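Local coordinates for hypothetical protein PH1897 (Pyrococcus horikoshii, PDB 1VDW) that probably hydrolyses fructose 1,6-bisphosphate, and perhaps inositol monophosphates, with the help of magnesium, as a homodimer of the inositol monophosphatase superfamily, at residues A[181-186]-A[206-211]. Residues are numbered along the deposited sequence; the frame is centred on the assembly and turned at random.
Sequences YLARGA and VVIARE
The CA atoms of A183 and A209 lie only 4.3 Å apart, so helices 175-184 and 199-211 meet almost backbone to backbone at this alanine pair. A183 points its methyl toward the second helix, where CB rests 3.8 Å from A209 CA and 3.8 Å from I208 CG2. Alanines suit this spot: with only a methyl each, they let the two backbones come this close. I208 holds CG2 anti to its backbone N, which brings that methyl to A183, while the rest of the branched chain leads away towards I116. On another flank L182 reaches across with CD2, 4.4 Å from A209 CB. Just past the seam, G185 is the first residue to leave helical angles, in a Schellman motif; with no CB to meet the preceding carbonyl oxygen, glycine suits a phi of 91°. A186 N closes the turn on Y181 O at 2.8 Å. The four touching residues are buried, joining two helices of the fold. I208 and V207 lie against strand 110-118, while at the end of helix 175-184 R184 and A186 hydrogen-bond to N94 and Y90 of the second subunit.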
ATOM      1  N   TYR A 181      -6.858   9.366  -0.610  1.00  7.69           N
ATOM      2  CA  TYR A 181      -6.110   9.533   0.631  1.00  7.85           C
ATOM      3  C   TYR A 181      -5.700  10.991   0.780  1.00  8.67           C
ATOM      4  O   TYR A 181      -5.738  11.542   1.880  1.00  9.29           O
ATOM      5  CB  TYR A 181      -4.874   8.632   0.651  1.00  8.78           C
ATOM      6  CG  TYR A 181      -5.161   7.150   0.815  1.00  8.80           C
ATOM      7  CD1 TYR A 181      -6.456   6.671   1.035  1.00  9.81           C
ATOM      8  CD2 TYR A 181      -4.124   6.224   0.738  1.00  9.06           C
ATOM      9  CE1 TYR A 181      -6.705   5.297   1.168  1.00  9.27           C
ATOM     10  CE2 TYR A 181      -4.361   4.862   0.869  1.00 10.50           C
ATOM     11  CZ  TYR A 181      -5.649   4.407   1.082  1.00  9.85           C
ATOM     12  OH  TYR A 181      -5.856   3.051   1.191  1.00 11.39           O
ATOM     13  N   LEU A 182      -5.292  11.610  -0.324  1.00  8.79           N
ATOM     14  CA  LEU A 182      -4.935  13.023  -0.299  1.00  9.27           C
ATOM     15  C   LEU A 182      -6.171  13.828   0.117  1.00  9.26           C
ATOM     16  O   LEU A 182      -6.092  14.733   0.953  1.00 10.36           O
ATOM     17  CB  LEU A 182      -4.481  13.467  -1.690  1.00  9.00           C
ATOM     18  CG  LEU A 182      -4.338  14.972  -1.932  1.00 10.19           C
ATOM     19  CD1 LEU A 182      -3.236  15.546  -1.056  1.00 12.77           C
ATOM     20  CD2 LEU A 182      -4.044  15.209  -3.404  1.00 10.90           C
ATOM     21  N   ALA A 183      -7.316  13.464  -0.451  1.00  8.90           N
ATOM     22  CA  ALA A 183      -8.568  14.155  -0.179  1.00  8.86           C
ATOM     23  C   ALA A 183      -8.990  14.145   1.283  1.00 10.78           C
ATOM     24  O   ALA A 183      -9.614  15.098   1.752  1.00 11.55           O
ATOM     25  CB  ALA A 183      -9.678  13.569  -1.041  1.00  9.49           C
ATOM     26  N   ARG A 184      -8.669  13.081   2.013  1.00 10.46           N
ATOM     27  CA  ARG A 184      -9.077  13.031   3.413  1.00 10.82           C
ATOM     28  C   ARG A 184      -7.959  13.335   4.402  1.00 11.87           C
ATOM     29  O   ARG A 184      -8.152  13.235   5.613  1.00 13.20           O
ATOM     30  CB  ARG A 184      -9.733  11.685   3.746  1.00 11.66           C
ATOM     31  CG  ARG A 184      -8.819  10.480   3.690  1.00 10.80           C
ATOM     32  CD  ARG A 184      -9.556   9.226   4.160  1.00 12.27           C
ATOM     33  NE  ARG A 184      -8.728   8.030   4.034  1.00 12.68           N
ATOM     34  CZ  ARG A 184      -7.740   7.709   4.862  1.00 11.84           C
ATOM     35  NH1 ARG A 184      -7.454   8.485   5.896  1.00 12.23           N
ATOM     36  NH2 ARG A 184      -7.009   6.630   4.631  1.00 12.66           N
ATOM     37  N   GLY A 185      -6.788  13.689   3.890  1.00 10.40           N
ATOM     38  CA  GLY A 185      -5.683  14.049   4.764  1.00 10.99           C
ATOM     39  C   GLY A 185      -4.708  12.977   5.216  1.00 10.70           C
ATOM     40  O   GLY A 185      -4.058  13.138   6.251  1.00 12.53           O
ATOM     41  N   ALA A 186      -4.587  11.896   4.450  1.00 10.17           N
ATOM     42  CA  ALA A 186      -3.668  10.812   4.788  1.00  8.88           C
ATOM     43  C   ALA A 186      -2.329  10.978   4.066  1.00  9.49           C
ATOM     44  O   ALA A 186      -1.363  10.280   4.374  1.00 10.38           O
ATOM     45  CB  ALA A 186      -4.299   9.473   4.435  1.00  9.65           C
ATOM     46  N   VAL A 206      -9.593  13.172  -8.985  1.00  9.36           N
ATOM     47  CA  VAL A 206      -9.377  14.602  -9.158  1.00 10.84           C
ATOM     48  C   VAL A 206     -10.590  15.390  -8.668  1.00 10.28           C
ATOM     49  O   VAL A 206     -10.446  16.395  -7.971  1.00 10.75           O
ATOM     50  CB  VAL A 206      -9.090  14.943 -10.637  1.00 11.15           C
ATOM     51  CG1 VAL A 206      -9.129  16.452 -10.848  1.00 13.47           C
ATOM     52  CG2 VAL A 206      -7.722  14.406 -11.029  1.00 13.61           C
ATOM     53  N   VAL A 207     -11.787  14.931  -9.021  1.00  9.80           N
ATOM     54  CA  VAL A 207     -12.998  15.616  -8.580  1.00 10.96           C
ATOM     55  C   VAL A 207     -13.095  15.605  -7.056  1.00 10.34           C
ATOM     56  O   VAL A 207     -13.361  16.629  -6.427  1.00 10.94           O
ATOM     57  CB  VAL A 207     -14.269  14.951  -9.159  1.00 10.56           C
ATOM     58  CG1 VAL A 207     -15.518  15.537  -8.503  1.00 12.92           C
ATOM     59  CG2 VAL A 207     -14.334  15.167 -10.662  1.00 12.82           C
ATOM     60  N   ILE A 208     -12.861  14.443  -6.459  1.00  9.21           N
ATOM     61  CA  ILE A 208     -12.950  14.324  -5.016  1.00 10.20           C
ATOM     62  C   ILE A 208     -11.866  15.110  -4.287  1.00  9.47           C
ATOM     63  O   ILE A 208     -12.153  15.816  -3.318  1.00 10.47           O
ATOM     64  CB  ILE A 208     -12.928  12.833  -4.615  1.00  9.26           C
ATOM     65  CG1 ILE A 208     -14.208  12.165  -5.131  1.00 10.12           C
ATOM     66  CG2 ILE A 208     -12.803  12.680  -3.104  1.00 10.95           C
ATOM     67  CD1 ILE A 208     -14.187  10.655  -5.078  1.00  9.71           C
ATOM     68  N   ALA A 209     -10.624  15.005  -4.751  1.00  9.53           N
ATOM     69  CA  ALA A 209      -9.536  15.728  -4.110  1.00  9.89           C
ATOM     70  C   ALA A 209      -9.726  17.236  -4.247  1.00 10.71           C
ATOM     71  O   ALA A 209      -9.519  17.978  -3.289  1.00 10.99           O
ATOM     72  CB  ALA A 209      -8.201  15.303  -4.713  1.00 10.49           C
ATOM     73  N   ARG A 210     -10.132  17.694  -5.427  1.00 11.23           N
ATOM     74  CA  ARG A 210     -10.339  19.122  -5.625  1.00 12.71           C
ATOM     75  C   ARG A 210     -11.407  19.684  -4.704  1.00 12.43           C
ATOM     76  O   ARG A 210     -11.200  20.715  -4.072  1.00 12.46           O
ATOM     77  CB  ARG A 210     -10.710  19.421  -7.073  1.00 13.40           C
ATOM     78  CG  ARG A 210      -9.513  19.536  -7.969  1.00 16.20           C
ATOM     79  CD  ARG A 210      -9.902  19.751  -9.409  1.00 18.69           C
ATOM     80  NE  ARG A 210      -8.727  20.129 -10.185  1.00 19.50           N
ATOM     81  CZ  ARG A 210      -8.642  20.056 -11.506  1.00 20.23           C
ATOM     82  NH1 ARG A 210      -9.669  19.613 -12.220  1.00 19.24           N
ATOM     83  NH2 ARG A 210      -7.520  20.417 -12.112  1.00 20.85           N
ATOM     84  N   GLU A 211     -12.551  19.014  -4.617  1.00 12.16           N
ATOM     85  CA  GLU A 211     -13.610  19.513  -3.752  1.00 12.82           C
ATOM     86  C   GLU A 211     -13.165  19.501  -2.292  1.00 13.23           C
ATOM     87  O   GLU A 211     -13.656  20.289  -1.486  1.00 15.41           O
ATOM     88  CB  GLU A 211     -14.888  18.694  -3.944  1.00 13.08           C
ATOM     89  CG  GLU A 211     -16.095  19.176  -3.141  1.00 17.00           C
ATOM     90  CD  GLU A 211     -16.418  20.654  -3.330  1.00 19.23           C
ATOM     91  OE1 GLU A 211     -16.352  21.154  -4.474  1.00 19.54           O
ATOM     92  OE2 GLU A 211     -16.758  21.314  -2.325  1.00 21.70           O
TER